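Local coordinates for dihydrofolate reductase (Coxiella burnetii, PDB 3TQ9), which probably catalyses the NADPH-dependent reduction of 7,8-dihydrofolate to tetrahydrofolate, a key step in one-carbon metabolism, at residues 3-8 with 100-105. Numbering follows the deposited sequence.
Sequences ITLIAA and RIFKEA. With NDP (NADPH dihydro-nicotinamide-adenine-dinucleotide phosphate), chain B.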
loop_
_atom_site.group_PDB
_atom_site.type_symbol
_atom_site.label_atom_id
_atom_site.label_comp_id
_atom_site.label_asym_id
_atom_site.label_seq_id
_atom_site.Cartn_x
_atom_site.Cartn_y
_atom_site.Cartn_z
ATOM N N ILE A 3 -1.919 -10.558 -5.470
ATOM C CA ILE A 3 -2.242 -9.227 -4.948
ATOM C C ILE A 3 -1.568 -9.028 -3.600
ATOM O O ILE A 3 -1.846 -9.751 -2.641
ATOM C CB ILE A 3 -3.766 -9.026 -4.797
ATOM C CG1 ILE A 3 -4.440 -9.042 -6.169
ATOM C CG2 ILE A 3 -4.056 -7.715 -4.082
ATOM C CD1 ILE A 3 -5.934 -8.923 -6.109
ATOM N N THR A 4 -0.688 -8.032 -3.536
ATOM C CA THR A 4 0.136 -7.803 -2.374
ATOM C C THR A 4 -0.146 -6.435 -1.781
ATOM O O THR A 4 -0.151 -5.440 -2.506
ATOM C CB THR A 4 1.603 -7.865 -2.756
ATOM O OG1 THR A 4 1.898 -9.167 -3.274
ATOM C CG2 THR A 4 2.484 -7.582 -1.548
ATOM N N LEU A 5 -0.394 -6.397 -0.469
ATOM C CA LEU A 5 -0.509 -5.135 0.262
ATOM C C LEU A 5 0.829 -4.864 0.924
ATOM O O LEU A 5 1.369 -5.739 1.596
ATOM C CB LEU A 5 -1.600 -5.202 1.336
ATOM C CG LEU A 5 -3.079 -5.031 0.956
ATOM C CD1 LEU A 5 -3.425 -5.793 -0.278
ATOM C CD2 LEU A 5 -3.961 -5.476 2.102
ATOM N N ILE A 6 1.367 -3.663 0.720
ATOM C CA ILE A 6 2.565 -3.206 1.418
ATOM C C ILE A 6 2.181 -1.982 2.255
ATOM O O ILE A 6 1.607 -1.022 1.739
ATOM C CB ILE A 6 3.741 -2.904 0.423
ATOM C CG1 ILE A 6 5.049 -2.648 1.178
ATOM C CG2 ILE A 6 3.422 -1.733 -0.508
ATOM C CD1 ILE A 6 6.260 -2.631 0.278
ATOM N N ALA A 7 2.450 -2.034 3.556
ATOM C CA ALA A 7 2.074 -0.933 4.448
ATOM C C ALA A 7 3.104 -0.767 5.549
ATOM O O ALA A 7 3.710 -1.744 5.976
ATOM C CB ALA A 7 0.701 -1.178 5.042
ATOM N N ALA A 8 3.329 0.481 5.962
ATOM C CA ALA A 8 4.093 0.788 7.162
ATOM C C ALA A 8 3.103 1.286 8.204
ATOM O O ALA A 8 2.269 2.149 7.913
ATOM C CB ALA A 8 5.145 1.837 6.883
ATOM N N ARG A 100 -8.549 3.585 2.810
ATOM C CA ARG A 100 -9.745 3.139 2.083
ATOM C C ARG A 100 -9.398 2.051 1.061
ATOM O O ARG A 100 -10.143 1.089 0.887
ATOM C CB ARG A 100 -10.474 4.311 1.394
ATOM C CG ARG A 100 -11.725 3.863 0.604
ATOM C CD ARG A 100 -12.502 5.008 -0.073
ATOM N NE ARG A 100 -13.536 4.489 -0.981
ATOM C CZ ARG A 100 -14.315 5.229 -1.781
ATOM N NH1 ARG A 100 -14.196 6.557 -1.821
ATOM N NH2 ARG A 100 -15.233 4.633 -2.550
ATOM N N ILE A 101 -8.276 2.205 0.373
ATOM C CA ILE A 101 -7.882 1.215 -0.627
ATOM C C ILE A 101 -7.482 -0.091 0.057
ATOM O O ILE A 101 -7.915 -1.156 -0.359
ATOM C CB ILE A 101 -6.779 1.749 -1.555
ATOM C CG1 ILE A 101 -7.379 2.764 -2.530
ATOM C CG2 ILE A 101 -6.108 0.628 -2.333
ATOM C CD1 ILE A 101 -8.338 2.169 -3.503
ATOM N N PHE A 102 -6.684 -0.006 1.115
ATOM C CA PHE A 102 -6.302 -1.187 1.867
ATOM C C PHE A 102 -7.511 -2.008 2.301
ATOM O O PHE A 102 -7.513 -3.229 2.166
ATOM C CB PHE A 102 -5.496 -0.802 3.108
ATOM C CG PHE A 102 -4.065 -0.418 2.835
ATOM C CD1 PHE A 102 -3.293 -1.093 1.896
ATOM C CD2 PHE A 102 -3.467 0.590 3.572
ATOM C CE1 PHE A 102 -1.971 -0.745 1.685
ATOM C CE2 PHE A 102 -2.141 0.938 3.360
ATOM C CZ PHE A 102 -1.394 0.269 2.414
ATOM N N LYS A 103 -8.538 -1.340 2.823
ATOM C CA LYS A 103 -9.728 -2.027 3.342
ATOM C C LYS A 103 -10.467 -2.790 2.262
ATOM O O LYS A 103 -10.947 -3.901 2.500
ATOM C CB LYS A 103 -10.691 -1.032 3.999
ATOM C CG LYS A 103 -11.888 -1.700 4.701
ATOM C CD LYS A 103 -12.887 -0.688 5.262
ATOM C CE LYS A 103 -14.226 -1.362 5.561
ATOM N NZ LYS A 103 -15.225 -0.440 6.186
ATOM N N GLU A 104 -10.583 -2.181 1.084
ATOM C CA GLU A 104 -11.252 -2.823 -0.044
ATOM C C GLU A 104 -10.377 -3.939 -0.635
ATOM O O GLU A 104 -10.879 -4.992 -1.003
ATOM C CB GLU A 104 -11.620 -1.798 -1.124
ATOM C CG GLU A 104 -12.742 -2.295 -2.062
ATOM C CD GLU A 104 -12.915 -1.452 -3.322
ATOM O OE1 GLU A 104 -12.493 -0.271 -3.311
ATOM O OE2 GLU A 104 -13.472 -1.975 -4.326
ATOM N N ALA A 105 -9.070 -3.705 -0.709
ATOM C CA ALA A 105 -8.118 -4.710 -1.202
ATOM C C ALA A 105 -7.962 -5.918 -0.272
ATOM O O ALA A 105 -7.834 -7.041 -0.743
ATOM C CB ALA A 105 -6.768 -4.076 -1.440
HETATM P PA NDP B . -6.692 6.807 0.212
HETATM O O1A NDP B . -7.309 5.454 0.407
HETATM O O2A NDP B . -5.225 6.898 -0.077
HETATM O O5B NDP B . -7.467 7.495 -0.990
HETATM C C5B NDP B . -8.862 7.745 -0.849
HETATM C C4B NDP B . -9.432 8.163 -2.193
HETATM O O4B NDP B . -9.245 7.100 -3.131
HETATM C C3B NDP B . -10.932 8.422 -2.210
HETATM O O3B NDP B . -11.290 9.734 -1.791
HETATM C C2B NDP B . -11.243 8.226 -3.665
HETATM O O2B NDP B . -10.750 9.336 -4.409
HETATM C C1B NDP B . -10.366 7.037 -4.018
HETATM N N9A NDP B . -11.006 5.723 -3.847
HETATM C C8A NDP B . -10.844 4.886 -2.813
HETATM N N7A NDP B . -11.575 3.757 -2.997
HETATM C C5A NDP B . -12.204 3.879 -4.180
HETATM C C6A NDP B . -13.126 3.067 -4.984
HETATM N N6A NDP B . -13.536 1.852 -4.554
HETATM N N1A NDP B . -13.545 3.569 -6.165
HETATM C C2A NDP B . -13.147 4.773 -6.604
HETATM N N3A NDP B . -12.313 5.547 -5.915
HETATM C C4A NDP B . -11.825 5.168 -4.727
HETATM O O3 NDP B . -7.049 7.821 1.413
HETATM P PN NDP B . -6.701 7.672 2.988
HETATM O O1N NDP B . -7.457 6.530 3.622
HETATM O O2N NDP B . -6.889 9.050 3.549
HETATM O O5D NDP B . -5.148 7.332 3.040
HETATM C C5D NDP B . -4.190 8.379 2.949
HETATM C C4D NDP B . -3.465 8.427 4.273
HETATM O O4D NDP B . -2.785 7.186 4.477
HETATM C C3D NDP B . -2.406 9.507 4.254
HETATM O O3D NDP B . -2.163 9.966 5.588
HETATM C C2D NDP B . -1.199 8.772 3.728
HETATM O O2D NDP B . 0.003 9.490 4.032
HETATM C C1D NDP B . -1.371 7.433 4.449
HETATM N N1N NDP B . -0.728 6.278 3.826
HETATM C C2N NDP B . 0.076 5.545 4.599
HETATM C C3N NDP B . 0.719 4.431 4.119
HETATM C C7N NDP B . 1.608 3.634 5.010
HETATM O O7N NDP B . 2.159 2.652 4.567
HETATM N N7N NDP B . 1.793 4.023 6.265
HETATM C C4N NDP B . 0.487 4.043 2.690
HETATM C C5N NDP B . -0.396 4.891 1.909
HETATM C C6N NDP B . -0.979 5.984 2.537
HETATM P P2B NDP B . -11.584 10.614 -4.890
HETATM O O1X NDP B . -11.735 11.320 -3.575
HETATM O O2X NDP B . -10.680 11.356 -5.845
HETATM O O3X NDP B . -12.821 10.084 -5.559
#
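Leu5 meets the helix at two points, its CD1 methyl 3.9 Å from Ala105 CB and its CG 4.1 Å from Phe102 CD1. It slides past the phenylalanine, the two side chains running in opposite directions, while Leu106 and Ala109 also pack against it. The Ile6 bond to CB points away from the helix, and the contact is made by its backbone: Ile6 O lies at the edge of the Phe102 ring, near the ring plane, 3.3 Å from Phe102 CZ. The same oxygen accepts a hydrogen bond from NA4 of bound methotrexate. Strand 2-10 is a central strand of the dihydrofolate reductase sheet, and helix 99-105 follows the neighbouring parallel strand 92-97; its segment 100-105 runs roughly antiparallel to 3-8, the N-to-C directions 145° apart. Ala7 sends its methyl toward the helix, obliquely to the ring, with Ala7 CB 3.7 Å from Phe102 CZ. With CG anti to its carbonyl carbon (chi1 -76°), the Phe102 ring extends toward the strand; it meets the Phe127 ring, and Phe102 CE2 comes within 4.1 Å of C4N of the nicotinamide. Ala8 grips the carboxamide of that nicotinamide from the backbone, Ala8 N donating to O7N of NADPH at 2.8 Å, almost straight at 174°. The helix also binds the cofactor, alongside residues such as Thr47 and Thr64: its N-terminal turn offers Arg100 N to O1N of the pyrophosphate at 3.2 Å, the extended Arg100 side chain sets one guanidinium face over N7A and C5A of the adenine, offset toward the guanidinium rim, and Glu104 OE1 takes a weak hydrogen bond from adenine N6A.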